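Local coordinates for protein arginyl-tRNA synthetase, putative (Plasmodium falciparum, PDB 5JLD) that probably charges tRNA(Arg) with L-arginine at the expense of ATP, releasing AMP and diphosphate, as a class I aminoacyl-tRNA synthetase, at residues A[65-68]-A[69-72]; A[157-160]-A[161-165]; A[508-511]-A[512-516]. All coordinates share one frame; numbering follows the deposited sequence.

Contact 1: A[65-68]-A[69-72]; sequences NAQK and ISEF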
loop_
_atom_site.group_PDB
_atom_site.type_symbol
_atom_site.label_atom_id
_atom_site.label_comp_id
_atom_site.label_asym_id
_atom_site.label_seq_id
_atom_site.Cartn_x
_atom_site.Cartn_y
_atom_site.Cartn_z
ATOM N N ASN A 65 12.884 41.539 -5.463
ATOM C CA ASN A 65 11.816 40.574 -5.715
ATOM C C ASN A 65 12.313 39.141 -5.508
ATOM O O ASN A 65 13.508 38.915 -5.305
ATOM C CB ASN A 65 11.280 40.739 -7.133
ATOM C CG ASN A 65 12.366 40.617 -8.178
ATOM O OD1 ASN A 65 12.848 39.514 -8.456
ATOM N ND2 ASN A 65 12.764 41.742 -8.760
ATOM N N ALA A 66 11.402 38.174 -5.567
ATOM C CA ALA A 66 11.764 36.781 -5.340
ATOM C C ALA A 66 12.632 36.215 -6.486
ATOM O O ALA A 66 13.527 35.377 -6.260
ATOM C CB ALA A 66 10.489 35.927 -5.136
ATOM N N GLN A 67 12.383 36.690 -7.705
ATOM C CA GLN A 67 13.100 36.172 -8.869
ATOM C C GLN A 67 14.608 36.389 -8.746
ATOM O O GLN A 67 15.388 35.543 -9.158
ATOM C CB GLN A 67 12.581 36.793 -10.181
ATOM C CG GLN A 67 13.177 36.091 -11.414
ATOM C CD GLN A 67 12.432 36.353 -12.708
ATOM O OE1 GLN A 67 11.763 37.373 -12.868
ATOM N NE2 GLN A 67 12.522 35.401 -13.635
ATOM N N LYS A 68 15.025 37.509 -8.171
ATOM C CA LYS A 68 16.455 37.719 -7.986
ATOM C C LYS A 68 17.082 36.701 -7.036
ATOM O O LYS A 68 18.191 36.211 -7.270
ATOM C CB LYS A 68 16.731 39.133 -7.504
ATOM C CG LYS A 68 16.106 40.190 -8.393
ATOM C CD LYS A 68 17.010 41.384 -8.453
ATOM C CE LYS A 68 17.169 42.003 -7.080
ATOM N NZ LYS A 68 17.550 43.426 -7.191
ATOM N N ILE A 69 16.352 36.352 -5.989
ATOM C CA ILE A 69 16.808 35.310 -5.082
ATOM C C ILE A 69 16.925 33.995 -5.846
ATOM O O ILE A 69 17.944 33.291 -5.750
ATOM C CB ILE A 69 15.861 35.176 -3.877
ATOM C CG1 ILE A 69 15.900 36.478 -3.057
ATOM C CG2 ILE A 69 16.195 33.935 -3.018
ATOM C CD1 ILE A 69 15.215 36.372 -1.685
ATOM N N SER A 70 15.917 33.679 -6.654
ATOM C CA SER A 70 15.985 32.410 -7.371
ATOM C C SER A 70 17.175 32.403 -8.335
ATOM O O SER A 70 17.807 31.371 -8.529
ATOM C CB SER A 70 14.679 32.124 -8.111
ATOM O OG SER A 70 14.559 32.892 -9.272
ATOM N N GLU A 71 17.498 33.567 -8.896
ATOM C CA GLU A 71 18.644 33.697 -9.793
ATOM C C GLU A 71 19.985 33.506 -9.059
ATOM O O GLU A 71 20.914 32.895 -9.583
ATOM C CB GLU A 71 18.605 35.064 -10.487
ATOM C CG GLU A 71 18.820 34.983 -11.969
ATOM C CD GLU A 71 17.710 34.244 -12.684
ATOM O OE1 GLU A 71 16.548 34.667 -12.560
ATOM O OE2 GLU A 71 18.001 33.258 -13.392
ATOM N N PHE A 72 20.091 34.041 -7.849
ATOM C CA PHE A 72 21.265 33.765 -7.019
ATOM C C PHE A 72 21.406 32.232 -6.764
ATOM O O PHE A 72 22.486 31.619 -6.996
ATOM C CB PHE A 72 21.149 34.564 -5.713
ATOM C CG PHE A 72 22.394 34.570 -4.873
ATOM C CD1 PHE A 72 23.647 34.687 -5.453
ATOM C CD2 PHE A 72 22.300 34.493 -3.487
ATOM C CE1 PHE A 72 24.790 34.708 -4.664
ATOM C CE2 PHE A 72 23.432 34.509 -2.694
ATOM C CZ PHE A 72 24.681 34.612 -3.280
#

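Contact 2: A[157-160]-A[161-165]; sequences IGDS and ICRVF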
loop_
_atom_site.group_PDB
_atom_site.type_symbol
_atom_site.label_atom_id
_atom_site.label_comp_id
_atom_site.label_asym_id
_atom_site.label_seq_id
_atom_site.Cartn_x
_atom_site.Cartn_y
_atom_site.Cartn_z
ATOM N N ILE A 157 -5.751 -3.147 0.232
ATOM C CA ILE A 157 -4.780 -2.114 0.605
ATOM C C ILE A 157 -3.579 -2.712 1.358
ATOM O O ILE A 157 -2.400 -2.500 0.984
ATOM C CB ILE A 157 -5.450 -1.036 1.476
ATOM C CG1 ILE A 157 -6.517 -0.276 0.661
ATOM C CG2 ILE A 157 -4.404 -0.118 2.072
ATOM C CD1 ILE A 157 -7.212 0.825 1.446
ATOM N N GLY A 158 -3.881 -3.483 2.410
ATOM C CA GLY A 158 -2.827 -4.064 3.232
ATOM C C GLY A 158 -1.896 -4.952 2.418
ATOM O O GLY A 158 -0.668 -4.879 2.549
ATOM N N ASP A 159 -2.471 -5.772 1.544
ATOM C CA ASP A 159 -1.634 -6.637 0.753
ATOM C C ASP A 159 -0.730 -5.810 -0.173
ATOM O O ASP A 159 0.460 -6.133 -0.322
ATOM C CB ASP A 159 -2.452 -7.637 -0.061
ATOM C CG ASP A 159 -1.564 -8.527 -0.904
ATOM O OD1 ASP A 159 -0.863 -9.387 -0.309
ATOM O OD2 ASP A 159 -1.516 -8.325 -2.148
ATOM N N SER A 160 -1.275 -4.756 -0.786
ATOM C CA SER A 160 -0.411 -3.892 -1.617
ATOM C C SER A 160 0.766 -3.313 -0.826
ATOM O O SER A 160 1.924 -3.381 -1.268
ATOM C CB SER A 160 -1.218 -2.747 -2.261
ATOM O OG SER A 160 -0.459 -2.202 -3.325
ATOM N N ILE A 161 0.480 -2.778 0.358
ATOM C CA ILE A 161 1.554 -2.256 1.213
ATOM C C ILE A 161 2.634 -3.313 1.532
ATOM O O ILE A 161 3.867 -3.046 1.447
ATOM C CB ILE A 161 0.948 -1.686 2.515
ATOM C CG1 ILE A 161 0.134 -0.429 2.159
ATOM C CG2 ILE A 161 2.047 -1.394 3.571
ATOM C CD1 ILE A 161 -0.780 0.113 3.264
ATOM N N CYS A 162 2.177 -4.526 1.863
ATOM C CA CYS A 162 3.124 -5.605 2.132
ATOM C C CYS A 162 3.996 -5.887 0.913
ATOM O O CYS A 162 5.198 -6.070 1.035
ATOM C CB CYS A 162 2.400 -6.887 2.544
ATOM S SG CYS A 162 1.597 -6.728 4.178
ATOM N N ARG A 163 3.361 -5.968 -0.250
ATOM C CA ARG A 163 4.075 -6.276 -1.466
ATOM C C ARG A 163 5.113 -5.166 -1.727
ATOM O O ARG A 163 6.200 -5.441 -2.230
ATOM C CB ARG A 163 3.111 -6.410 -2.650
ATOM C CG ARG A 163 2.189 -7.612 -2.627
ATOM C CD ARG A 163 1.607 -7.891 -4.031
ATOM N NE ARG A 163 0.552 -8.903 -4.015
ATOM C CZ ARG A 163 0.224 -9.685 -5.046
ATOM N NH1 ARG A 163 0.862 -9.573 -6.202
ATOM N NH2 ARG A 163 -0.761 -10.580 -4.922
ATOM N N VAL A 164 4.780 -3.930 -1.355
ATOM C CA VAL A 164 5.720 -2.823 -1.511
ATOM C C VAL A 164 6.945 -3.075 -0.650
ATOM O O VAL A 164 8.064 -3.027 -1.149
ATOM C CB VAL A 164 5.092 -1.459 -1.150
ATOM C CG1 VAL A 164 6.169 -0.413 -0.927
ATOM C CG2 VAL A 164 4.134 -1.001 -2.250
ATOM N N PHE A 165 6.740 -3.389 0.629
ATOM C CA PHE A 165 7.906 -3.650 1.487
ATOM C C PHE A 165 8.720 -4.889 1.078
ATOM O O PHE A 165 9.960 -4.891 1.182
ATOM C CB PHE A 165 7.473 -3.761 2.947
ATOM C CG PHE A 165 7.185 -2.430 3.571
ATOM C CD1 PHE A 165 8.217 -1.572 3.906
ATOM C CD2 PHE A 165 5.886 -2.019 3.777
ATOM C CE1 PHE A 165 7.960 -0.355 4.465
ATOM C CE2 PHE A 165 5.620 -0.795 4.338
ATOM C CZ PHE A 165 6.655 0.035 4.693
HETATM O O HOH W 1 -0.209 -11.500 -1.807
#

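Contact 3: A[508-511]-A[512-516]; sequences TSIY and EINLG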
loop_
_atom_site.group_PDB
_atom_site.type_symbol
_atom_site.label_atom_id
_atom_site.label_comp_id
_atom_site.label_asym_id
_atom_site.label_seq_id
_atom_site.Cartn_x
_atom_site.Cartn_y
_atom_site.Cartn_z
ATOM N N THR A 508 15.672 10.398 -28.769
ATOM C CA THR A 508 15.787 11.414 -29.801
ATOM C C THR A 508 14.549 12.300 -29.871
ATOM O O THR A 508 14.615 13.435 -30.345
ATOM C CB THR A 508 16.032 10.758 -31.188
ATOM O OG1 THR A 508 14.960 9.856 -31.502
ATOM C CG2 THR A 508 17.323 9.968 -31.175
ATOM N N SER A 509 13.418 11.790 -29.393
ATOM C CA SER A 509 12.189 12.575 -29.425
ATOM C C SER A 509 11.789 13.024 -28.031
ATOM O O SER A 509 12.182 12.424 -27.016
ATOM C CB SER A 509 11.048 11.782 -30.061
ATOM O OG SER A 509 9.794 12.238 -29.584
ATOM N N ILE A 510 10.998 14.088 -27.979
ATOM C CA ILE A 510 10.471 14.546 -26.706
ATOM C C ILE A 510 9.677 13.424 -26.012
ATOM O O ILE A 510 9.586 13.389 -24.781
ATOM C CB ILE A 510 9.584 15.790 -26.883
ATOM C CG1 ILE A 510 9.216 16.385 -25.519
ATOM C CG2 ILE A 510 8.335 15.445 -27.691
ATOM C CD1 ILE A 510 10.420 16.665 -24.635
ATOM N N TYR A 511 9.149 12.485 -26.795
ATOM C CA TYR A 511 8.312 11.419 -26.253
ATOM C C TYR A 511 9.152 10.325 -25.605
ATOM O O TYR A 511 8.744 9.716 -24.607
ATOM C CB TYR A 511 7.416 10.834 -27.346
ATOM C CG TYR A 511 6.529 11.870 -27.988
ATOM C CD1 TYR A 511 5.472 12.440 -27.287
ATOM C CD2 TYR A 511 6.764 12.302 -29.292
ATOM C CE1 TYR A 511 4.665 13.406 -27.871
ATOM C CE2 TYR A 511 5.965 13.267 -29.879
ATOM C CZ TYR A 511 4.921 13.817 -29.165
ATOM O OH TYR A 511 4.123 14.771 -29.758
ATOM N N GLU A 512 10.326 10.087 -26.181
ATOM C CA GLU A 512 11.271 9.113 -25.642
ATOM C C GLU A 512 11.916 9.663 -24.385
ATOM O O GLU A 512 12.095 8.940 -23.408
ATOM C CB GLU A 512 12.328 8.759 -26.686
ATOM C CG GLU A 512 11.846 7.750 -27.710
ATOM C CD GLU A 512 12.489 7.958 -29.063
ATOM O OE1 GLU A 512 13.364 7.160 -29.448
ATOM O OE2 GLU A 512 12.116 8.934 -29.740
ATOM N N ILE A 513 12.245 10.954 -24.423
ATOM C CA ILE A 513 12.679 11.689 -23.241
ATOM C C ILE A 513 11.642 11.561 -22.133
ATOM O O ILE A 513 11.973 11.189 -21.013
ATOM C CB ILE A 513 12.909 13.196 -23.536
ATOM C CG1 ILE A 513 14.150 13.397 -24.402
ATOM C CG2 ILE A 513 13.081 13.971 -22.239
ATOM C CD1 ILE A 513 15.437 12.939 -23.728
ATOM N N ASN A 514 10.389 11.861 -22.458
ATOM C CA ASN A 514 9.313 11.841 -21.459
ATOM C C ASN A 514 9.052 10.448 -20.854
ATOM O O ASN A 514 8.826 10.307 -19.629
ATOM C CB ASN A 514 8.022 12.377 -22.076
ATOM C CG ASN A 514 7.994 13.891 -22.145
ATOM O OD1 ASN A 514 8.958 14.554 -21.770
ATOM N ND2 ASN A 514 6.885 14.445 -22.631
ATOM N N LEU A 515 9.083 9.431 -21.715
ATOM C CA LEU A 515 8.961 8.056 -21.256
ATOM C C LEU A 515 10.119 7.701 -20.314
ATOM O O LEU A 515 9.902 7.170 -19.220
ATOM C CB LEU A 515 8.901 7.096 -22.453
ATOM C CG LEU A 515 8.806 5.610 -22.082
ATOM C CD1 LEU A 515 7.648 5.410 -21.112
ATOM C CD2 LEU A 515 8.621 4.735 -23.297
ATOM N N GLY A 516 11.344 8.022 -20.737
ATOM C CA GLY A 516 12.528 7.794 -19.916
ATOM C C GLY A 516 12.388 8.422 -18.541
ATOM O O GLY A 516 12.616 7.771 -17.499
#

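Contact 1: A[65-68]-A[69-72]
Lys68 and Ile69, consecutive residues in the first turn of helix 66-75, carry most of this local contact together with Gln67. Each serves a different purpose. Lys68 works mainly through its backbone: its N donates to the side-chain OD1 of Asn65 at 3.0 Å, a capping bond from the N-cap residue, and its O accepts from Phe72 N at 2.9 Å, one helical turn later. Its alkyl chain bends twice and carries NZ back to a salt bridge with Glu64.

Ile69 turns to the protein interior. Its CB lies 3.3 Å from Ala66 O, and CG1, placed beside its own backbone N and anti to the carbonyl carbon (chi1 -64°), runs back toward Asn65 O and Ala66 O. The branched side chain also meets Ala50 and Tyr54, so Ile69 packs this side of the turn on helix 49-57.

Gln67 supplies the polar face. Its carbonyl oxygen is gripped twice, by Glu71 N at 2.9 Å and by Ser70 OG at 2.8 Å, both arriving from the same face of the carbonyl plane. The hydroxyl of Ser70 can fold back this way because it lies between its backbone N and carbonyl carbon (chi1 76°). Beyond the backbone, the side chains of Gln67 and Glu71 run alongside each other in the same direction, Gln67 CG being 3.8 Å from Glu71 OE1, with amide and carboxylate planes turned 48° apart. Both polar ends find the hydroxyl of Ser87.

The chemistry implies a helix start whose amide at Lys68 is satisfied by a side chain, whose buried hydroxyl at Ser70 is paid for by the main chain, and whose outer amide and carboxylate share one serine.

Contact 2: A[157-160]-A[161-165]
Asp159 and Arg163, one turn apart on helix 149-167, meet in a salt bridge, with Arg163 NE donating to Asp159 OD2 at 2.8 Å. The carboxylate oxygen is met on its syn side, while it lies 25° out of the guanidinium plane; the two flat groups stand nearly perpendicular, 85° apart, so a single N-H makes the direct link rather than a paired, two-pronged one. Arg163 reaches this position with an extended chain from CG to NE, and its CG rests 3.2 Å from the backbone Asp159 O, which also accepts from Arg163 N.

A second shell fixes the acid. Asp159 OD1, the other carboxylate oxygen, forms a salt bridge with Arg174 of strand 171-176 and takes a hydrogen from a water at 2.7 Å; that water touches Arg163 NH2 only weakly, at 3.3 Å. Arg163 NH1 in turn has a weak bond to Glu583 O.

Round the helix, Ser160 points elsewhere: its OG, anti to the backbone N (chi1 -163°), binds Leu584 O near the C-terminal end of the chain, while its carbonyl accepts from Val164 N at 2.9 Å. On the sheet side, Ile157 and Ile161 lie alongside each other, Ile157 CG2 to Ile161 CD1 3.8 Å, and both touch Val347 of strand 343-349. This helix is the crossover of the beta-alpha-beta unit between strands 133-137 and 171-176 in the Rossmann-type catalytic core of class I synthetases, and it starts within the sequence HVGH, the local version of the family's HIGH signature.

Chemically, the carboxylate of Asp159 is set between two arginines, an environment that would probably favour its ionised form, and its buried charge ties helix to neighbouring strand while Ile157 and Ile161 pack on the sheet.

Contact 3: A[508-511]-A[512-516]
Ser509 O meets the backbone of the following turn at Ile513 N, a 3.0 Å bond that is almost straight (177°), and this opens the regular pattern of helix 510-520. The same carbonyl has a weak bond from Glu512 N at 3.1 Å. From there the spacing is regular: Asn514 N binds Ile510 O and Leu515 N binds Tyr511 O, each at 2.9 Å. Ser509 itself is extended, still outside the helix, as an N-cap residue should be.

The side chain of Ser509 accepts from the second amide of the helix, with OG 2.9 Å from Tyr511 N and the bond close to linear. Glu512 reaches back to the N-cap residue from the other side of the turn: a bend at chi2 swings its carboxylate over the start of the helix, where OE2 accepts weakly from Ser509 N at 3.2 Å and lies beside Ser509 CB. A further weak bond comes from Thr508 OG1, whose side chain runs alongside that of Glu512 and points the same way.

The remaining contacts are packing contacts. Ile510 CG2 sits 3.8 Å above the centre of the Tyr511 ring, covering one face of it. Ile510 sends its other branch forward, with CG1 anti to the backbone N (chi1 -171°), and CD1 comes within 3.8 Å of Asn514 OD1 while also brushing Ile513 CB. Glu512 and Leu515 face inward, against Phe552 of helix 536-556 and Leu570 of helix 564-584, Glu512 also touching Arg567, whereas Ile513 reaches Ile102 of helix 99-108.

Serine at the N-cap and glutamate three residues on form a capping box, in which the hydroxyl takes the amide of Tyr511 and Glu512 OE2 weakly takes that of Ser509; here it starts one helix of the all-helical DALR anticodon-binding domain.

Overall arrangement
The three contacts follow one another along the chain and fall in three different parts of the enzyme: contact 1 in the N-terminal domain, contact 2 in the catalytic domain and contact 3 in the anticodon-binding domain. None touches another. Centres of contacts 1 and 2 are about 43 Å apart, while contact 3 lies about 31 Å from either. Contact 2 lies about 4 Å from the centre of the chain in space (centre to centre), on a helix packed against the parallel sheet; contacts 1 and 3 begin peripheral helices, 66-75 and 510-520. Capping in two domains and a mid-helix salt bridge in the third are thus two local devices, each holding a helix within its own domain of a monomeric synthetase.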